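Local coordinates for protein exotoxin A (Pseudomonas aeruginosa, PDB 1IKP) that catalyses NAD-dependent ADP-ribosylation, probably of eukaryotic elongation factor 2 in host cells, at residues G78-K83 against F250-S255; W101-G106 against S111-F116; E270-H275 against E282-C287. The protein carries 2 engineered substitutions. One frame throughout, in Å; residues are numbered along the deposited sequence.

Contact 1 (G78-K83 against F250-S255); sequences GVEPNK and FPEGGS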
# COMPACT_ATOMS: atom_id res chain seq x y z
N GLY A 78 -16.31 -5.18 -14.32
CA GLY A 78 -16.47 -3.78 -13.97
C GLY A 78 -17.73 -3.20 -14.58
O GLY A 78 -18.43 -3.84 -15.36
N VAL A 79 -18.04 -1.98 -14.18
CA VAL A 79 -19.22 -1.28 -14.67
C VAL A 79 -18.95 -0.36 -15.87
O VAL A 79 -19.85 -0.14 -16.68
CB VAL A 79 -19.84 -0.47 -13.52
CG1 VAL A 79 -18.93 0.71 -13.15
CG2 VAL A 79 -21.24 0.03 -13.91
N GLU A 80 -17.73 0.14 -15.99
CA GLU A 80 -17.38 1.06 -17.07
C GLU A 80 -17.29 0.32 -18.39
O GLU A 80 -16.59 -0.67 -18.51
CB GLU A 80 -16.05 1.75 -16.75
CG GLU A 80 -16.08 3.25 -16.95
CD GLU A 80 -16.76 3.96 -15.80
OE1 GLU A 80 -17.16 5.13 -15.97
OE2 GLU A 80 -16.89 3.35 -14.71
N PRO A 81 -17.99 0.81 -19.42
CA PRO A 81 -18.01 0.19 -20.74
C PRO A 81 -16.82 0.15 -21.72
O PRO A 81 -16.61 -0.82 -22.44
CB PRO A 81 -19.25 0.83 -21.39
CG PRO A 81 -19.22 2.23 -20.82
CD PRO A 81 -18.90 1.98 -19.34
N ASN A 82 -15.97 1.16 -21.71
CA ASN A 82 -14.84 1.14 -22.66
C ASN A 82 -13.56 0.42 -22.18
O ASN A 82 -12.86 -0.16 -23.01
CB ASN A 82 -14.50 2.58 -23.07
CG ASN A 82 -15.64 3.22 -23.81
OD1 ASN A 82 -16.00 2.78 -24.90
ND2 ASN A 82 -16.21 4.26 -23.22
N LYS A 83 -13.25 0.44 -20.89
CA LYS A 83 -12.01 -0.19 -20.46
C LYS A 83 -12.20 -1.18 -19.31
O LYS A 83 -12.11 -0.85 -18.12
CB LYS A 83 -11.00 0.93 -20.19
CG LYS A 83 -11.12 2.10 -21.15
CD LYS A 83 -9.77 2.74 -21.47
CE LYS A 83 -9.86 3.79 -22.58
NZ LYS A 83 -8.51 4.30 -22.96
N PHE A 250 -5.48 -0.08 -13.88
CA PHE A 250 -6.06 1.23 -14.21
C PHE A 250 -6.40 1.19 -15.71
O PHE A 250 -5.56 1.49 -16.55
CB PHE A 250 -5.04 2.33 -13.93
CG PHE A 250 -4.83 2.61 -12.46
CD1 PHE A 250 -5.33 3.79 -11.89
CD2 PHE A 250 -4.14 1.72 -11.64
CE1 PHE A 250 -5.16 4.07 -10.54
CE2 PHE A 250 -3.96 1.99 -10.27
CZ PHE A 250 -4.47 3.17 -9.72
N PRO A 251 -7.64 0.83 -16.06
CA PRO A 251 -8.02 0.76 -17.47
C PRO A 251 -7.82 2.02 -18.30
O PRO A 251 -7.54 1.93 -19.50
CB PRO A 251 -9.49 0.33 -17.42
CG PRO A 251 -9.61 -0.36 -16.14
CD PRO A 251 -8.78 0.47 -15.20
N GLU A 252 -7.95 3.18 -17.67
CA GLU A 252 -7.76 4.45 -18.36
C GLU A 252 -6.39 5.05 -18.07
O GLU A 252 -6.13 6.22 -18.37
CB GLU A 252 -8.86 5.44 -17.97
CG GLU A 252 -10.21 5.14 -18.62
CD GLU A 252 -11.32 6.02 -18.09
OE1 GLU A 252 -11.18 7.26 -18.15
OE2 GLU A 252 -12.35 5.48 -17.63
N GLY A 253 -5.50 4.24 -17.49
CA GLY A 253 -4.17 4.72 -17.16
C GLY A 253 -4.16 5.61 -15.93
O GLY A 253 -5.15 5.68 -15.21
N GLY A 254 -3.04 6.30 -15.70
CA GLY A 254 -2.95 7.20 -14.55
C GLY A 254 -2.57 6.52 -13.25
O GLY A 254 -2.82 7.06 -12.17
N SER A 255 -1.96 5.34 -13.34
CA SER A 255 -1.59 4.64 -12.12
C SER A 255 -0.50 5.34 -11.29
O SER A 255 -0.63 5.45 -10.07
CB SER A 255 -1.17 3.22 -12.45
OG SER A 255 -0.11 3.25 -13.37

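Contact 2 (W101-G106 against S111-F116); sequences WLVPIG and SNIKVF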
# COMPACT_ATOMS: atom_id res chain seq x y z
N TRP A 101 -15.02 -14.11 -4.03
CA TRP A 101 -15.19 -12.69 -4.30
C TRP A 101 -15.87 -12.05 -3.09
O TRP A 101 -16.67 -12.69 -2.39
CB TRP A 101 -15.90 -12.38 -5.65
CG TRP A 101 -17.32 -12.72 -5.80
CD1 TRP A 101 -18.38 -11.87 -5.69
CD2 TRP A 101 -17.86 -14.00 -6.16
NE1 TRP A 101 -19.55 -12.53 -5.98
CE2 TRP A 101 -19.26 -13.84 -6.26
CE3 TRP A 101 -17.30 -15.26 -6.41
CZ2 TRP A 101 -20.12 -14.89 -6.60
CZ3 TRP A 101 -18.16 -16.32 -6.76
CH2 TRP A 101 -19.55 -16.12 -6.84
N LEU A 102 -15.48 -10.81 -2.81
CA LEU A 102 -15.98 -10.07 -1.66
C LEU A 102 -16.79 -8.87 -2.12
O LEU A 102 -16.32 -8.06 -2.94
CB LEU A 102 -14.82 -9.57 -0.79
CG LEU A 102 -13.72 -10.57 -0.43
CD1 LEU A 102 -12.66 -9.90 0.43
CD2 LEU A 102 -14.33 -11.76 0.30
N VAL A 103 -18.00 -8.76 -1.57
CA VAL A 103 -18.88 -7.63 -1.88
C VAL A 103 -19.12 -6.87 -0.57
O VAL A 103 -19.68 -7.43 0.38
CB VAL A 103 -20.22 -8.12 -2.47
CG1 VAL A 103 -21.13 -6.91 -2.81
CG2 VAL A 103 -19.95 -8.96 -3.72
N PRO A 104 -18.70 -5.60 -0.49
CA PRO A 104 -18.90 -4.84 0.74
C PRO A 104 -20.33 -4.34 0.79
O PRO A 104 -20.97 -4.15 -0.24
CB PRO A 104 -17.86 -3.73 0.63
CG PRO A 104 -17.88 -3.41 -0.84
CD PRO A 104 -17.97 -4.79 -1.50
N ILE A 105 -20.83 -4.17 2.02
CA ILE A 105 -22.18 -3.66 2.21
C ILE A 105 -22.11 -2.55 3.26
O ILE A 105 -21.25 -2.55 4.14
CB ILE A 105 -23.20 -4.79 2.62
CG1 ILE A 105 -22.72 -5.51 3.88
CG2 ILE A 105 -23.39 -5.76 1.46
CD1 ILE A 105 -23.69 -6.59 4.35
N GLY A 106 -23.01 -1.58 3.14
CA GLY A 106 -23.02 -0.47 4.07
C GLY A 106 -23.13 0.84 3.32
O GLY A 106 -22.82 0.91 2.13
N SER A 111 -16.58 1.17 -3.50
CA SER A 111 -17.41 0.85 -4.66
C SER A 111 -16.81 -0.23 -5.57
O SER A 111 -17.05 -0.24 -6.77
CB SER A 111 -17.68 2.13 -5.47
OG SER A 111 -16.50 2.83 -5.82
N ASN A 112 -16.07 -1.16 -4.98
CA ASN A 112 -15.44 -2.22 -5.73
C ASN A 112 -15.60 -3.55 -5.03
O ASN A 112 -16.04 -3.61 -3.87
CB ASN A 112 -13.94 -1.93 -5.91
CG ASN A 112 -13.19 -1.77 -4.59
OD1 ASN A 112 -12.94 -2.74 -3.86
ND2 ASN A 112 -12.83 -0.52 -4.27
N ILE A 113 -15.29 -4.61 -5.76
CA ILE A 113 -15.27 -5.95 -5.17
C ILE A 113 -13.81 -6.43 -5.18
O ILE A 113 -12.95 -5.89 -5.90
CB ILE A 113 -16.10 -7.02 -5.94
CG1 ILE A 113 -15.52 -7.28 -7.33
CG2 ILE A 113 -17.54 -6.65 -5.92
CD1 ILE A 113 -16.16 -8.50 -8.00
N LYS A 114 -13.54 -7.45 -4.34
CA LYS A 114 -12.22 -8.08 -4.34
C LYS A 114 -12.45 -9.48 -4.87
O LYS A 114 -13.51 -10.07 -4.65
CB LYS A 114 -11.62 -8.23 -2.94
CG LYS A 114 -11.47 -6.95 -2.16
CD LYS A 114 -10.68 -5.90 -2.93
CE LYS A 114 -10.41 -4.67 -2.06
NZ LYS A 114 -10.30 -3.50 -2.93
N VAL A 115 -11.46 -10.00 -5.59
CA VAL A 115 -11.52 -11.36 -6.12
C VAL A 115 -10.17 -12.02 -5.83
O VAL A 115 -9.12 -11.40 -5.99
CB VAL A 115 -11.76 -11.35 -7.66
CG1 VAL A 115 -11.83 -12.80 -8.19
CG2 VAL A 115 -13.05 -10.62 -7.97
N PHE A 116 -10.21 -13.27 -5.38
CA PHE A 116 -8.96 -13.99 -5.18
C PHE A 116 -9.16 -15.50 -5.34
O PHE A 116 -10.28 -16.02 -5.24
CB PHE A 116 -8.29 -13.67 -3.83
CG PHE A 116 -9.13 -13.95 -2.65
CD1 PHE A 116 -9.95 -12.97 -2.10
CD2 PHE A 116 -9.09 -15.20 -2.05
CE1 PHE A 116 -10.71 -13.24 -0.96
CE2 PHE A 116 -9.86 -15.46 -0.91
CZ PHE A 116 -10.66 -14.49 -0.38

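Contact 3 (E270-H275 against E282-C287); sequences ETFTRH and EQLEQC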
# COMPACT_ATOMS: atom_id res chain seq x y z
N GLU A 270 -7.43 2.84 -4.16
CA GLU A 270 -8.67 2.57 -4.89
C GLU A 270 -9.69 3.73 -4.90
O GLU A 270 -10.70 3.68 -5.60
CB GLU A 270 -9.30 1.26 -4.38
CG GLU A 270 -9.67 1.27 -2.91
CD GLU A 270 -10.02 -0.14 -2.38
OE1 GLU A 270 -11.15 -0.32 -1.92
OE2 GLU A 270 -9.14 -1.03 -2.40
N THR A 271 -9.42 4.79 -4.15
CA THR A 271 -10.29 5.95 -4.16
C THR A 271 -10.15 6.60 -5.54
O THR A 271 -11.10 7.19 -6.08
CB THR A 271 -9.87 6.94 -3.07
OG1 THR A 271 -10.27 6.42 -1.80
CG2 THR A 271 -10.50 8.31 -3.30
N PHE A 272 -8.98 6.45 -6.13
CA PHE A 272 -8.71 7.04 -7.44
C PHE A 272 -9.19 6.26 -8.65
O PHE A 272 -9.10 6.73 -9.79
CB PHE A 272 -7.22 7.35 -7.55
CG PHE A 272 -6.75 8.32 -6.51
CD1 PHE A 272 -7.04 9.68 -6.64
CD2 PHE A 272 -6.11 7.88 -5.36
CE1 PHE A 272 -6.70 10.60 -5.64
CE2 PHE A 272 -5.76 8.79 -4.34
CZ PHE A 272 -6.06 10.15 -4.48
N THR A 273 -9.70 5.05 -8.41
CA THR A 273 -10.24 4.21 -9.48
C THR A 273 -11.76 4.16 -9.36
O THR A 273 -12.42 3.42 -10.12
CB THR A 273 -9.66 2.77 -9.44
OG1 THR A 273 -9.68 2.28 -8.10
CG2 THR A 273 -8.25 2.74 -9.98
N ARG A 274 -12.32 4.93 -8.44
CA ARG A 274 -13.77 4.94 -8.25
C ARG A 274 -14.56 5.35 -9.50
O ARG A 274 -14.14 6.22 -10.28
CB ARG A 274 -14.19 5.87 -7.12
CG ARG A 274 -13.98 5.29 -5.74
CD ARG A 274 -14.27 6.30 -4.67
NE ARG A 274 -15.67 6.72 -4.68
CZ ARG A 274 -16.66 6.06 -4.09
NH1 ARG A 274 -16.44 4.93 -3.42
NH2 ARG A 274 -17.90 6.56 -4.14
N HIS A 275 -15.73 4.72 -9.65
CA HIS A 275 -16.64 5.02 -10.76
C HIS A 275 -17.09 6.48 -10.65
O HIS A 275 -17.23 7.18 -11.65
CB HIS A 275 -17.83 4.07 -10.68
CG HIS A 275 -18.86 4.27 -11.76
ND1 HIS A 275 -18.55 4.29 -13.10
CD2 HIS A 275 -20.21 4.38 -11.68
CE1 HIS A 275 -19.67 4.39 -13.80
NE2 HIS A 275 -20.68 4.45 -12.96
N GLU A 282 -12.06 17.13 2.49
CA GLU A 282 -10.95 18.05 2.68
C GLU A 282 -9.61 17.57 2.10
O GLU A 282 -9.05 18.20 1.20
CB GLU A 282 -10.77 18.33 4.17
CG GLU A 282 -9.69 19.34 4.51
CD GLU A 282 -10.04 20.74 4.06
OE1 GLU A 282 -10.23 20.95 2.85
OE2 GLU A 282 -10.13 21.63 4.94
N GLN A 283 -9.11 16.45 2.61
CA GLN A 283 -7.83 15.91 2.15
C GLN A 283 -7.85 15.53 0.66
O GLN A 283 -6.82 15.57 -0.01
CB GLN A 283 -7.42 14.71 3.00
CG GLN A 283 -6.01 14.19 2.68
CD GLN A 283 -4.92 15.20 3.02
OE1 GLN A 283 -5.18 16.39 3.20
NE2 GLN A 283 -3.67 14.72 3.09
N LEU A 284 -9.02 15.17 0.15
CA LEU A 284 -9.13 14.81 -1.25
C LEU A 284 -9.02 16.06 -2.12
O LEU A 284 -8.29 16.08 -3.11
CB LEU A 284 -10.47 14.12 -1.51
CG LEU A 284 -10.43 12.62 -1.81
CD1 LEU A 284 -11.85 12.09 -1.96
CD2 LEU A 284 -9.64 12.37 -3.08
N GLU A 285 -9.75 17.10 -1.74
CA GLU A 285 -9.75 18.35 -2.49
C GLU A 285 -8.46 19.15 -2.38
O GLU A 285 -8.06 19.83 -3.33
CB GLU A 285 -10.91 19.24 -2.03
CG GLU A 285 -12.30 18.62 -2.18
CD GLU A 285 -12.65 18.35 -3.63
OE1 GLU A 285 -12.11 19.04 -4.51
OE2 GLU A 285 -13.48 17.44 -3.87
N GLN A 286 -7.82 19.09 -1.22
CA GLN A 286 -6.60 19.86 -1.02
C GLN A 286 -5.32 19.12 -1.34
O GLN A 286 -4.33 19.74 -1.73
CB GLN A 286 -6.53 20.37 0.42
CG GLN A 286 -7.69 21.25 0.83
CD GLN A 286 -7.48 21.89 2.19
OE1 GLN A 286 -7.25 21.20 3.19
NE2 GLN A 286 -7.54 23.21 2.24
N CYS A 287 -5.32 17.80 -1.19
CA CYS A 287 -4.12 17.03 -1.46
C CYS A 287 -4.28 15.99 -2.57
O CYS A 287 -3.56 16.03 -3.55
CB CYS A 287 -3.66 16.32 -0.18
SG CYS A 287 -2.01 15.52 -0.25

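Contact 1 (G78-K83 against F250-S255)
Lys83 meets Pro251 and Glu252 where a hairpin loop of a six-stranded antiparallel sheet comes up against a type I beta turn. The loop, 78-83, joins strands 72-77 and 85-90; the turn, Phe250 to Gly253, follows strand 245-248 and leads into helix 255-265, with Gly254 as its N-cap residue. A backbone hydrogen bond from Gly253 N to Phe250 O (2.9 Å) closes the turn.

Van der Waals contact, part of it between carbonyl oxygens and aliphatic carbons, joins the segments; no hydrogen bond does. The Lys83 chain leaves with CG anti to its carbonyl carbon (chi1 -36°), bends at the next bond and passes across the Glu252 side chain at about a right angle, so that Lys83 CD rests 3.8 Å from Glu252 CG. Nearer the backbone, Pro251 CB lies 3.0 Å from Lys83 O and 3.2 Å from Lys83 CB, an unusually tight carbon pair.

Charge contributes less directly. Lys83 NZ and Glu252 OE1 stay 6.2 Å apart, too far for a salt bridge, although their opposite charges may attract weakly. Glu80 and Glu252 bring like charges to 5.1 Å between OE1 of the former and OE2 of the latter, but Glu80 OE2 is turned to a hydrogen bond with His275 ND1.

The start of helix 255-265 comes over the Phe250 ring, with Ser255 CA 3.7 Å above its centre.

Contact 2 (W101-G106 against S111-F116)
Leu102 meets the Phe116 ring at its edge: CG of Leu102 lies near the ring plane, 4.1 Å from Phe116 CE1, while the same ring meets that of His118 with planes at about 45°. Trp101 sends its indole the other way. With CG held between the backbone N and the carbonyl carbon (chi1 69°), the ring leaves strand 112-116 and stacks on Tyr45 of strand 40-49, and only CB remains against Val115, 4.1 Å from its CG2.

The two strands form a beta hairpin. Leu102 and Lys114 make an antiparallel hydrogen-bonded pair, with Leu102 N to Lys114 O at 2.8 Å and nearly straight (163°), and Lys114 N to Leu102 O longer at 3.2 Å. Trp101 and Val115 form the adjacent non-hydrogen-bonded pair, on the sheet face opposite to Leu102 and Lys114. Farther along, Val103 CG2 packs 4.0 Å from Ile113 CG2, and Pro104, which has no N-H to offer, sets CD 3.3 Å from Asn112 O, a buried carbonyl without a hydrogen-bond partner.

The aliphatic part of Lys114 lies on Leu102, but NZ reaches Asn112 OD1 from above the amide plane (2.9 Å) and also Thr134 and the carboxylate of Glu270. Such surroundings probably stabilise a charged ammonium group inside this beta-rich binding domain.

Contact 3 (E270-H275 against E282-C287)
Two backbone bonds of 2.9 Å, Gln286 N to Glu282 O and Cys287 N to Gln283 O, help form the start of helix 282-300, from which Leu284 reaches Thr271 and Phe272. No hydrogen bond joins the two segments, and a single methyl does the touching. Leu284 CD2 meets Thr271 CG2 tip to tip at 4.2 Å; Thr271 presents that methyl because CG2 stands anti to its backbone N (chi1 -74° for OG1), with the hydroxyl swung beside N instead. The same CD2 comes obliquely to the Phe272 ring, 4.3 Å from CE1. That ring in turn rests on Ala258 and Ala261 of helix 255-265 and on Gln292, so the aromatic group is wedged between two helices while Leu284 reaches in from one of them.

Elsewhere on the same helix, Gln283 NE2 bonds to Cys265 O, and Cys287 is linked to Cys265 by a disulfide. Helices 255-265 and 282-300 are thus tied covalently across the intervening loop, and the small apolar cluster packs part of that loop against the second helix. In the targeting domain of exotoxin A the loop closed by this disulfide carries the furin cleavage site.

In the fold
Contact 2 is wholly buried, contact 3 partly so, and contact 1 lies at the surface. Accordingly, contact 2 combines strand hydrogen bonds with an enclosed charge, contact 3 relies on a few methyl and ring carbons, and contact 1 on a lysine chain, a proline ring and a glutamate, their charges apart. Contact 2 stays within the binding domain and contact 3 within the targeting domain, whereas contact 1 lies where the two families meet. The segment 270-275 connects all three: besides its polar links to both other contacts, Thr273 packs against Phe250 of contact 1, and Arg274 lies beside Ser111 of contact 2. Contacts 1 and 2 do not touch, their centres about 17 Å apart.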